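Local structure of methylenetetrahydrofolate--tRNA-(uracil-5-)-methyltransferase TrmFO (Thermus thermophilus, 3G5S) at residues K64-V78 / E341-A353. The protein catalyses the folate- and FAD-dependent methylation of uridine 54 in tRNA to 5-methyluridine, probably with NADH or NADPH as reductant. Residues are numbered along the deposited sequence; the frame is centred on the assembly and turned at random.
Sequences KGLLQAEMRRAGSLV and EGYLESAATGFLA. With FAD (flavin-adenine dinucleotide), chain B.
L344 pushes into helix 64-74 as a knob into a hole, its side chain seated among K64, L67, Q68 and M71. Its CG is pressed to 3.5 Å from L67 CD2, a tight carbon pair, with the two leucine side chains running antiparallel alongside one another; its CD2 comes to 3.4 Å from K64 O. The helices 64-74 and 343-353 run in roughly the same direction, crossing at 36° with axes 10.3 Å apart. A348 CB meets both L67 CD1 and M71 SE, while V78, in the next helix, rests its CG2 on A347 CB.

At the far end the packing turns aromatic. A74 CB stands over one face of the F351 ring, 4.1 Å from its centroid, a CH-pi contact. In selenomethionine M71 the bend at chi2 (-59°) brings SE beside A348 and CE to 4.0 Å from F351 CD2, an oblique Met-aromatic contact with the same ring.

The charged contact lies at the other end. K64 NZ forms a salt bridge to E345, 2.7 Å from OE2 on its syn lone pair, with a weaker bond to OE1. A395 N also donates to OE2, and a water links K64 NZ to E341 O.

Beyond the helix interface, the N-terminus of helix 343-353 meets FAD. Y343 N donates to flavin O2 at 3.0 Å. One face of the Y343 ring lies against the flavin, whose C2 sits 3.4 Å above the ring plane, over its centre, and Y343 OH is hydrogen-bonded to S52 O. Replacing Y343 by an alanine removes ring and hydroxyl, and would probably leave the pyrimidine side of the flavin without this face and S52 O without its partner.

The apolar interface and the K64–E345 pair thus join helix 64-74, in this Rossmann-type flavoprotein, to the helix whose N-terminal end meets the flavin, and the helix dipole there probably favours negative charge near O2.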
ATOM      1  N   LYS A  64       6.344  -9.167   3.513  1.00 11.14           N
ATOM      2  CA  LYS A  64       5.130  -9.846   3.085  1.00 11.71           C
ATOM      3  C   LYS A  64       5.017 -11.227   3.734  1.00 11.06           C
ATOM      4  O   LYS A  64       3.916 -11.703   4.001  1.00 11.82           O
ATOM      5  CB  LYS A  64       5.081  -9.933   1.559  1.00 15.04           C
ATOM      6  CG  LYS A  64       4.743  -8.594   0.883  1.00 18.47           C
ATOM      7  CD  LYS A  64       4.739  -8.698  -0.634  1.00 20.72           C
ATOM      8  CE  LYS A  64       4.415  -7.365  -1.288  1.00 21.77           C
ATOM      9  NZ  LYS A  64       2.957  -7.075  -1.335  1.00 21.95           N
ATOM     10  N   GLY A  65       6.155 -11.862   3.993  1.00 11.30           N
ATOM     11  CA  GLY A  65       6.163 -13.129   4.702  1.00 11.74           C
ATOM     12  C   GLY A  65       5.620 -12.995   6.113  1.00 11.06           C
ATOM     13  O   GLY A  65       4.872 -13.850   6.587  1.00 11.54           O
ATOM     14  N   LEU A  66       5.990 -11.918   6.799  1.00 10.49           N
ATOM     15  CA  LEU A  66       5.415 -11.663   8.110  1.00  9.86           C
ATOM     16  C   LEU A  66       3.904 -11.443   8.003  1.00  9.55           C
ATOM     17  O   LEU A  66       3.130 -12.001   8.779  1.00  9.85           O
ATOM     18  CB  LEU A  66       6.079 -10.470   8.782  1.00 10.46           C
ATOM     19  CG  LEU A  66       5.440 -10.002  10.088  1.00 10.67           C
ATOM     20  CD1 LEU A  66       5.324 -11.129  11.110  1.00 11.57           C
ATOM     21  CD2 LEU A  66       6.182  -8.812  10.674  1.00 10.44           C
ATOM     22  N   LEU A  67       3.473 -10.637   7.039  1.00  9.67           N
ATOM     23  CA  LEU A  67       2.044 -10.372   6.902  1.00  9.97           C
ATOM     24  C   LEU A  67       1.270 -11.663   6.589  1.00  9.45           C
ATOM     25  O   LEU A  67       0.166 -11.871   7.100  1.00 10.11           O
ATOM     26  CB  LEU A  67       1.803  -9.296   5.846  1.00 11.08           C
ATOM     27  CG  LEU A  67       0.361  -8.795   5.707  1.00 11.38           C
ATOM     28  CD1 LEU A  67      -0.196  -8.274   7.015  1.00 12.47           C
ATOM     29  CD2 LEU A  67       0.292  -7.712   4.650  1.00 13.75           C
ATOM     30  N   GLN A  68       1.850 -12.537   5.763  1.00  9.72           N
ATOM     31  CA  GLN A  68       1.244 -13.840   5.499  1.00 10.10           C
ATOM     32  C   GLN A  68       1.058 -14.633   6.785  1.00 10.47           C
ATOM     33  O   GLN A  68       0.001 -15.213   7.027  1.00 10.98           O
ATOM     34  CB  GLN A  68       2.100 -14.645   4.519  1.00 11.04           C
ATOM     35  CG  GLN A  68       2.073 -14.090   3.104  1.00 11.62           C
ATOM     36  CD  GLN A  68       3.181 -14.637   2.224  1.00 12.80           C
ATOM     37  OE1 GLN A  68       3.905 -15.556   2.607  1.00 14.12           O
ATOM     38  NE2 GLN A  68       3.319 -14.067   1.031  1.00 13.99           N
ATOM     39  N   ALA A  69       2.103 -14.677   7.604  1.00 10.44           N
ATOM     40  CA  ALA A  69       2.049 -15.415   8.860  1.00 10.98           C
ATOM     41  C   ALA A  69       1.015 -14.828   9.819  1.00 10.16           C
ATOM     42  O   ALA A  69       0.283 -15.568  10.483  1.00 10.78           O
ATOM     43  CB  ALA A  69       3.429 -15.470   9.515  1.00 11.49           C
ATOM     44  N   GLU A  70       0.957 -13.502   9.893  1.00 10.05           N
ATOM     45  CA  GLU A  70      -0.040 -12.846  10.729  1.00 10.17           C
ATOM     46  C   GLU A  70      -1.438 -13.219  10.274  1.00 10.06           C
ATOM     47  O   GLU A  70      -2.306 -13.520  11.085  1.00 10.49           O
ATOM     48  CB  GLU A  70       0.133 -11.322  10.671  1.00 10.95           C
ATOM     49  CG  GLU A  70       1.392 -10.829  11.358  1.00 10.97           C
ATOM     50  CD  GLU A  70       1.668  -9.339  11.184  1.00 13.08           C
ATOM     51  OE1 GLU A  70       0.918  -8.617  10.470  1.00 12.82           O
ATOM     52  OE2 GLU A  70       2.683  -8.893  11.777  1.00 14.22           O
HETATM   53  N   MSE A  71      -1.666 -13.178   8.969  1.00 10.12           N
HETATM   54  CA  MSE A  71      -2.993 -13.471   8.449  1.00 10.52           C
HETATM   55  C   MSE A  71      -3.395 -14.937   8.669  1.00 10.41           C
HETATM   56  O   MSE A  71      -4.567 -15.215   8.908  1.00 10.96           O
HETATM   57  CB  MSE A  71      -3.112 -13.015   6.998  1.00 11.09           C
HETATM   58  CG  MSE A  71      -3.213 -11.492   6.876  1.00 12.93           C
HETATM   59 SE   MSE A  71      -4.765 -10.757   7.833  1.00 16.36          SE
HETATM   60  CE  MSE A  71      -3.863 -10.274   9.488  1.00 18.06           C
ATOM     61  N   ARG A  72      -2.442 -15.872   8.621  1.00 10.74           N
ATOM     62  CA  ARG A  72      -2.763 -17.242   9.009  1.00 11.86           C
ATOM     63  C   ARG A  72      -3.198 -17.299  10.464  1.00 11.67           C
ATOM     64  O   ARG A  72      -4.168 -17.974  10.802  1.00 12.45           O
ATOM     65  CB  ARG A  72      -1.576 -18.178   8.810  1.00 12.22           C
ATOM     66  CG  ARG A  72      -1.237 -18.466   7.368  1.00 12.76           C
ATOM     67  CD  ARG A  72      -0.306 -19.677   7.256  1.00 14.15           C
ATOM     68  NE  ARG A  72       0.085 -19.906   5.873  1.00 14.65           N
ATOM     69  CZ  ARG A  72       1.162 -19.384   5.298  1.00 14.24           C
ATOM     70  NH1 ARG A  72       2.005 -18.632   6.000  1.00 14.97           N
ATOM     71  NH2 ARG A  72       1.394 -19.625   4.016  1.00 15.96           N
ATOM     72  N   ARG A  73      -2.464 -16.617  11.335  1.00 11.61           N
ATOM     73  CA  ARG A  73      -2.802 -16.630  12.750  1.00 12.02           C
ATOM     74  C   ARG A  73      -4.196 -16.052  12.963  1.00 11.73           C
ATOM     75  O   ARG A  73      -4.914 -16.487  13.859  1.00 12.78           O
ATOM     76  CB  ARG A  73      -1.767 -15.852  13.566  1.00 14.09           C
ATOM     77  CG  ARG A  73      -0.341 -16.395  13.506  1.00 20.08           C
ATOM     78  CD  ARG A  73      -0.098 -17.538  14.466  1.00 23.42           C
ATOM     79  NE  ARG A  73       1.272 -18.059  14.400  1.00 23.35           N
ATOM     80  CZ  ARG A  73       2.227 -17.797  15.290  1.00 23.78           C
ATOM     81  NH1 ARG A  73       1.978 -17.002  16.321  1.00 24.02           N
ATOM     82  NH2 ARG A  73       3.434 -18.333  15.155  1.00 24.17           N
ATOM     83  N   ALA A  74      -4.570 -15.073  12.137  1.00 11.55           N
ATOM     84  CA  ALA A  74      -5.882 -14.446  12.236  1.00 11.43           C
ATOM     85  C   ALA A  74      -7.011 -15.311  11.676  1.00 12.17           C
ATOM     86  O   ALA A  74      -8.176 -14.999  11.883  1.00 14.68           O
ATOM     87  CB  ALA A  74      -5.868 -13.089  11.538  1.00 12.83           C
ATOM     88  N   GLY A  75      -6.681 -16.380  10.954  1.00 11.78           N
ATOM     89  CA  GLY A  75      -7.698 -17.207  10.323  1.00 12.84           C
ATOM     90  C   GLY A  75      -8.230 -16.657   9.005  1.00 12.58           C
ATOM     91  O   GLY A  75      -9.381 -16.885   8.639  1.00 13.39           O
ATOM     92  N   SER A  76      -7.388 -15.924   8.285  1.00 11.60           N
ATOM     93  CA  SER A  76      -7.735 -15.340   6.991  1.00 11.57           C
ATOM     94  C   SER A  76      -8.220 -16.365   5.964  1.00 11.02           C
ATOM     95  O   SER A  76      -7.562 -17.388   5.727  1.00 11.74           O
ATOM     96  CB  SER A  76      -6.494 -14.612   6.449  1.00 12.12           C
ATOM     97  OG  SER A  76      -6.544 -14.399   5.049  1.00 12.09           O
ATOM     98  N   LEU A  77      -9.353 -16.070   5.332  1.00 10.81           N
ATOM     99  CA  LEU A  77      -9.855 -16.893   4.243  1.00 11.06           C
ATOM    100  C   LEU A  77      -8.919 -16.852   3.040  1.00 10.94           C
ATOM    101  O   LEU A  77      -8.697 -17.862   2.367  1.00 11.19           O
ATOM    102  CB  LEU A  77     -11.250 -16.421   3.837  1.00 12.56           C
ATOM    103  CG  LEU A  77     -11.929 -17.164   2.689  1.00 13.76           C
ATOM    104  CD1 LEU A  77     -12.125 -18.629   3.033  1.00 16.23           C
ATOM    105  CD2 LEU A  77     -13.263 -16.502   2.370  1.00 14.71           C
ATOM    106  N   VAL A  78      -8.393 -15.672   2.745  1.00 10.94           N
ATOM    107  CA  VAL A  78      -7.439 -15.529   1.654  1.00 11.37           C
ATOM    108  C   VAL A  78      -6.213 -16.420   1.880  1.00 10.88           C
ATOM    109  O   VAL A  78      -5.760 -17.090   0.955  1.00 11.59           O
ATOM    110  CB  VAL A  78      -7.064 -14.047   1.434  1.00 12.26           C
ATOM    111  CG1 VAL A  78      -5.790 -13.904   0.612  1.00 12.24           C
ATOM    112  CG2 VAL A  78      -8.230 -13.324   0.754  1.00 12.10           C
ATOM    113  N   GLU A 341      -1.492  -1.280  -1.298  1.00 11.15           N
ATOM    114  CA  GLU A 341      -1.188  -1.908  -2.568  1.00 11.34           C
ATOM    115  C   GLU A 341      -0.798  -3.340  -2.273  1.00 10.64           C
ATOM    116  O   GLU A 341      -0.017  -3.590  -1.355  1.00 11.76           O
ATOM    117  CB  GLU A 341      -0.025  -1.186  -3.245  1.00 13.18           C
ATOM    118  CG  GLU A 341       0.646  -1.950  -4.372  1.00 16.79           C
ATOM    119  CD  GLU A 341      -0.278  -2.279  -5.522  1.00 19.56           C
ATOM    120  OE1 GLU A 341      -1.411  -1.750  -5.578  1.00 19.15           O
ATOM    121  OE2 GLU A 341       0.144  -3.070  -6.395  1.00 22.70           O
ATOM    122  N   GLY A 342      -1.337  -4.276  -3.053  1.00 10.63           N
ATOM    123  CA  GLY A 342      -0.972  -5.678  -2.962  1.00 10.94           C
ATOM    124  C   GLY A 342      -2.152  -6.554  -2.577  1.00 10.84           C
ATOM    125  O   GLY A 342      -3.011  -6.147  -1.787  1.00 10.29           O
ATOM    126  N   TYR A 343      -2.199  -7.767  -3.126  1.00 10.86           N
ATOM    127  CA  TYR A 343      -3.313  -8.667  -2.824  1.00 11.08           C
ATOM    128  C   TYR A 343      -3.430  -8.927  -1.327  1.00 10.01           C
ATOM    129  O   TYR A 343      -4.513  -8.859  -0.750  1.00 10.40           O
ATOM    130  CB  TYR A 343      -3.181 -10.015  -3.531  1.00 11.58           C
ATOM    131  CG  TYR A 343      -2.997  -9.987  -5.033  1.00 12.45           C
ATOM    132  CD1 TYR A 343      -3.936  -9.406  -5.877  1.00 12.71           C
ATOM    133  CD2 TYR A 343      -1.897 -10.605  -5.607  1.00 13.70           C
ATOM    134  CE1 TYR A 343      -3.755  -9.417  -7.255  1.00 13.48           C
ATOM    135  CE2 TYR A 343      -1.711 -10.627  -6.971  1.00 14.59           C
ATOM    136  CZ  TYR A 343      -2.639 -10.032  -7.795  1.00 15.13           C
ATOM    137  OH  TYR A 343      -2.452 -10.059  -9.159  1.00 15.82           O
ATOM    138  N   LEU A 344      -2.300  -9.240  -0.708  1.00 10.48           N
ATOM    139  CA  LEU A 344      -2.259  -9.581   0.700  1.00 11.44           C
ATOM    140  C   LEU A 344      -2.589  -8.395   1.602  1.00  9.97           C
ATOM    141  O   LEU A 344      -3.355  -8.521   2.560  1.00 10.31           O
ATOM    142  CB  LEU A 344      -0.854 -10.099   1.003  1.00 14.34           C
ATOM    143  CG  LEU A 344      -0.437 -10.317   2.441  1.00 17.56           C
ATOM    144  CD1 LEU A 344      -1.208 -11.489   2.999  1.00 19.39           C
ATOM    145  CD2 LEU A 344       1.067 -10.562   2.511  1.00 18.29           C
ATOM    146  N   GLU A 345      -1.994  -7.247   1.298  1.00  9.41           N
ATOM    147  CA  GLU A 345      -2.278  -6.022   2.033  1.00  9.29           C
ATOM    148  C   GLU A 345      -3.761  -5.688   1.945  1.00  8.99           C
ATOM    149  O   GLU A 345      -4.367  -5.214   2.914  1.00  9.27           O
ATOM    150  CB  GLU A 345      -1.470  -4.867   1.450  1.00  9.77           C
ATOM    151  CG  GLU A 345       0.041  -4.926   1.718  1.00  9.88           C
ATOM    152  CD  GLU A 345       0.847  -5.771   0.732  1.00 10.08           C
ATOM    153  OE1 GLU A 345       0.285  -6.597  -0.023  1.00 10.37           O
ATOM    154  OE2 GLU A 345       2.087  -5.612   0.730  1.00 10.64           O
ATOM    155  N   SER A 346      -4.340  -5.923   0.775  1.00  8.87           N
ATOM    156  CA  SER A 346      -5.757  -5.663   0.593  1.00  9.32           C
ATOM    157  C   SER A 346      -6.591  -6.610   1.460  1.00  9.42           C
ATOM    158  O   SER A 346      -7.482  -6.170   2.186  1.00  9.70           O
ATOM    159  CB  SER A 346      -6.116  -5.741  -0.888  1.00 10.05           C
ATOM    160  OG  SER A 346      -5.468  -4.695  -1.598  1.00 10.27           O
ATOM    161  N   ALA A 347      -6.296  -7.904   1.403  1.00  9.29           N
ATOM    162  CA  ALA A 347      -6.984  -8.856   2.264  1.00  9.74           C
ATOM    163  C   ALA A 347      -6.823  -8.508   3.746  1.00  9.00           C
ATOM    164  O   ALA A 347      -7.774  -8.588   4.517  1.00  9.54           O
ATOM    165  CB  ALA A 347      -6.493 -10.273   1.979  1.00 11.41           C
ATOM    166  N   ALA A 348      -5.615  -8.118   4.143  1.00  9.00           N
ATOM    167  CA  ALA A 348      -5.334  -7.856   5.549  1.00  9.45           C
ATOM    168  C   ALA A 348      -6.088  -6.631   6.072  1.00  8.73           C
ATOM    169  O   ALA A 348      -6.621  -6.645   7.191  1.00  9.29           O
ATOM    170  CB  ALA A 348      -3.834  -7.720   5.773  1.00 10.72           C
ATOM    171  N   THR A 349      -6.133  -5.571   5.273  1.00  8.62           N
ATOM    172  CA  THR A 349      -6.954  -4.436   5.655  1.00  8.96           C
ATOM    173  C   THR A 349      -8.443  -4.803   5.641  1.00  8.13           C
ATOM    174  O   THR A 349      -9.203  -4.289   6.452  1.00  8.97           O
ATOM    175  CB  THR A 349      -6.655  -3.176   4.815  1.00  9.32           C
ATOM    176  OG1 THR A 349      -6.847  -3.449   3.423  1.00  9.86           O
ATOM    177  CG2 THR A 349      -5.223  -2.667   5.076  1.00 10.36           C
ATOM    178  N   GLY A 350      -8.853  -5.690   4.737  1.00  8.67           N
ATOM    179  CA  GLY A 350     -10.217  -6.209   4.772  1.00  9.17           C
ATOM    180  C   GLY A 350     -10.534  -6.905   6.088  1.00  8.76           C
ATOM    181  O   GLY A 350     -11.596  -6.694   6.681  1.00  9.44           O
ATOM    182  N   PHE A 351      -9.602  -7.731   6.556  1.00  9.23           N
ATOM    183  CA  PHE A 351      -9.756  -8.360   7.857  1.00  9.18           C
ATOM    184  C   PHE A 351     -10.004  -7.317   8.952  1.00  8.56           C
ATOM    185  O   PHE A 351     -10.931  -7.452   9.751  1.00  9.60           O
ATOM    186  CB  PHE A 351      -8.517  -9.206   8.188  1.00  9.66           C
ATOM    187  CG  PHE A 351      -8.377  -9.518   9.651  1.00  9.69           C
ATOM    188  CD1 PHE A 351      -9.187 -10.467  10.259  1.00 11.63           C
ATOM    189  CD2 PHE A 351      -7.452  -8.848  10.424  1.00 11.40           C
ATOM    190  CE1 PHE A 351      -9.083 -10.740  11.612  1.00 12.44           C
ATOM    191  CE2 PHE A 351      -7.333  -9.122  11.784  1.00 12.69           C
ATOM    192  CZ  PHE A 351      -8.150 -10.070  12.373  1.00 12.94           C
ATOM    193  N   LEU A 352      -9.177  -6.279   9.002  1.00  8.68           N
ATOM    194  CA  LEU A 352      -9.294  -5.303  10.080  1.00  9.00           C
ATOM    195  C   LEU A 352     -10.586  -4.492   9.981  1.00  8.52           C
ATOM    196  O   LEU A 352     -11.265  -4.255  10.982  1.00  9.49           O
ATOM    197  CB  LEU A 352      -8.074  -4.388  10.150  1.00  9.28           C
ATOM    198  CG  LEU A 352      -8.093  -3.395  11.317  1.00 10.17           C
ATOM    199  CD1 LEU A 352      -8.169  -4.079  12.677  1.00 11.52           C
ATOM    200  CD2 LEU A 352      -6.901  -2.471  11.258  1.00 11.12           C
ATOM    201  N   ALA A 353     -10.930  -4.071   8.770  1.00  8.88           N
ATOM    202  CA  ALA A 353     -12.164  -3.316   8.570  1.00  9.58           C
ATOM    203  C   ALA A 353     -13.374  -4.161   8.939  1.00  9.01           C
ATOM    204  O   ALA A 353     -14.295  -3.677   9.595  1.00  9.60           O
ATOM    205  CB  ALA A 353     -12.263  -2.822   7.138  1.00  9.82           C
TER
HETATM  206  PA  FAD B 444     -10.297  -5.623  -6.116  1.00 10.67           P
HETATM  207  O1A FAD B 444     -10.151  -4.996  -7.472  1.00 11.62           O
HETATM  208  O2A FAD B 444      -9.698  -6.977  -5.891  1.00 11.15           O
HETATM  209  O5B FAD B 444     -11.833  -5.711  -5.692  1.00 10.59           O
HETATM  210  C5B FAD B 444     -12.714  -4.619  -5.867  1.00 11.11           C
HETATM  211  C4B FAD B 444     -14.071  -5.188  -6.233  1.00 11.06           C
HETATM  212  O4B FAD B 444     -15.035  -4.150  -6.208  1.00 11.27           O
HETATM  213  C3B FAD B 444     -14.086  -5.759  -7.649  1.00 11.74           C
HETATM  214  O3B FAD B 444     -14.592  -7.080  -7.654  1.00 12.32           O
HETATM  215  C2B FAD B 444     -14.988  -4.803  -8.430  1.00 12.17           C
HETATM  216  O2B FAD B 444     -15.730  -5.406  -9.470  1.00 13.18           O
HETATM  217  C1B FAD B 444     -15.902  -4.282  -7.337  1.00 11.61           C
HETATM  218  N9A FAD B 444     -16.511  -2.957  -7.523  1.00 12.28           N
HETATM  219  C8A FAD B 444     -15.897  -1.796  -7.903  1.00 12.36           C
HETATM  220  N7A FAD B 444     -16.797  -0.792  -7.845  1.00 12.35           N
HETATM  221  C5A FAD B 444     -17.979  -1.311  -7.417  1.00 12.13           C
HETATM  222  C6A FAD B 444     -19.230  -0.761  -7.174  1.00 12.86           C
HETATM  223  N6A FAD B 444     -19.443   0.561  -7.173  1.00 13.38           N
HETATM  224  N1A FAD B 444     -20.230  -1.583  -6.731  1.00 13.18           N
HETATM  225  C2A FAD B 444     -20.026  -2.931  -6.549  1.00 13.01           C
HETATM  226  N3A FAD B 444     -18.790  -3.489  -6.785  1.00 12.54           N
HETATM  227  C4A FAD B 444     -17.806  -2.673  -7.216  1.00 11.85           C
HETATM  228  N1  FAD B 444      -1.435  -6.618  -6.730  1.00 15.04           N
HETATM  229  C2  FAD B 444      -0.425  -7.496  -6.431  1.00 16.21           C
HETATM  230  O2  FAD B 444      -0.148  -7.755  -5.261  1.00 16.23           O
HETATM  231  N3  FAD B 444       0.282  -8.093  -7.457  1.00 18.11           N
HETATM  232  C4  FAD B 444       0.003  -7.841  -8.790  1.00 18.79           C
HETATM  233  O4  FAD B 444       0.652  -8.397  -9.685  1.00 21.94           O
HETATM  234  C4X FAD B 444      -1.028  -6.948  -9.080  1.00 17.33           C
HETATM  235  N5  FAD B 444      -1.349  -6.649 -10.385  1.00 19.08           N
HETATM  236  C5X FAD B 444      -2.378  -5.770 -10.654  1.00 17.96           C
HETATM  237  C6  FAD B 444      -2.700  -5.486 -11.977  1.00 18.31           C
HETATM  238  C7  FAD B 444      -3.723  -4.597 -12.276  1.00 18.98           C
HETATM  239  C7M FAD B 444      -4.066  -4.293 -13.709  1.00 20.72           C
HETATM  240  C8  FAD B 444      -4.434  -3.998 -11.241  1.00 19.27           C
HETATM  241  C8M FAD B 444      -5.546  -3.038 -11.551  1.00 21.41           C
HETATM  242  C9  FAD B 444      -4.116  -4.284  -9.915  1.00 17.50           C
HETATM  243  C9A FAD B 444      -3.086  -5.170  -9.612  1.00 16.22           C
HETATM  244  N10 FAD B 444      -2.755  -5.442  -8.290  1.00 14.49           N
HETATM  245  C10 FAD B 444      -1.735  -6.342  -8.043  1.00 15.38           C
HETATM  246  C1' FAD B 444      -3.009  -4.390  -7.235  1.00 13.26           C
HETATM  247  C2' FAD B 444      -3.939  -4.848  -6.097  1.00 12.03           C
HETATM  248  O2' FAD B 444      -3.245  -5.554  -5.083  1.00 11.65           O
HETATM  249  C3' FAD B 444      -5.130  -5.655  -6.613  1.00 11.23           C
HETATM  250  O3' FAD B 444      -5.891  -4.783  -7.424  1.00 12.20           O
HETATM  251  C4' FAD B 444      -6.012  -6.213  -5.498  1.00 11.28           C
HETATM  252  O4' FAD B 444      -6.931  -7.112  -6.086  1.00 11.90           O
HETATM  253  C5' FAD B 444      -6.727  -5.113  -4.722  1.00 10.60           C
HETATM  254  O5' FAD B 444      -7.723  -5.682  -3.901  1.00 10.09           O
HETATM  255  P   FAD B 444      -9.064  -4.859  -3.612  1.00  9.68           P
HETATM  256  O1P FAD B 444      -8.749  -3.514  -3.041  1.00  9.56           O
HETATM  257  O2P FAD B 444      -9.955  -5.756  -2.817  1.00 10.20           O
HETATM  258  O3P FAD B 444      -9.678  -4.577  -5.069  1.00  9.96           O
HETATM  259  O   HOH W   1       2.267  -5.006  -3.048  1.00 24.11           O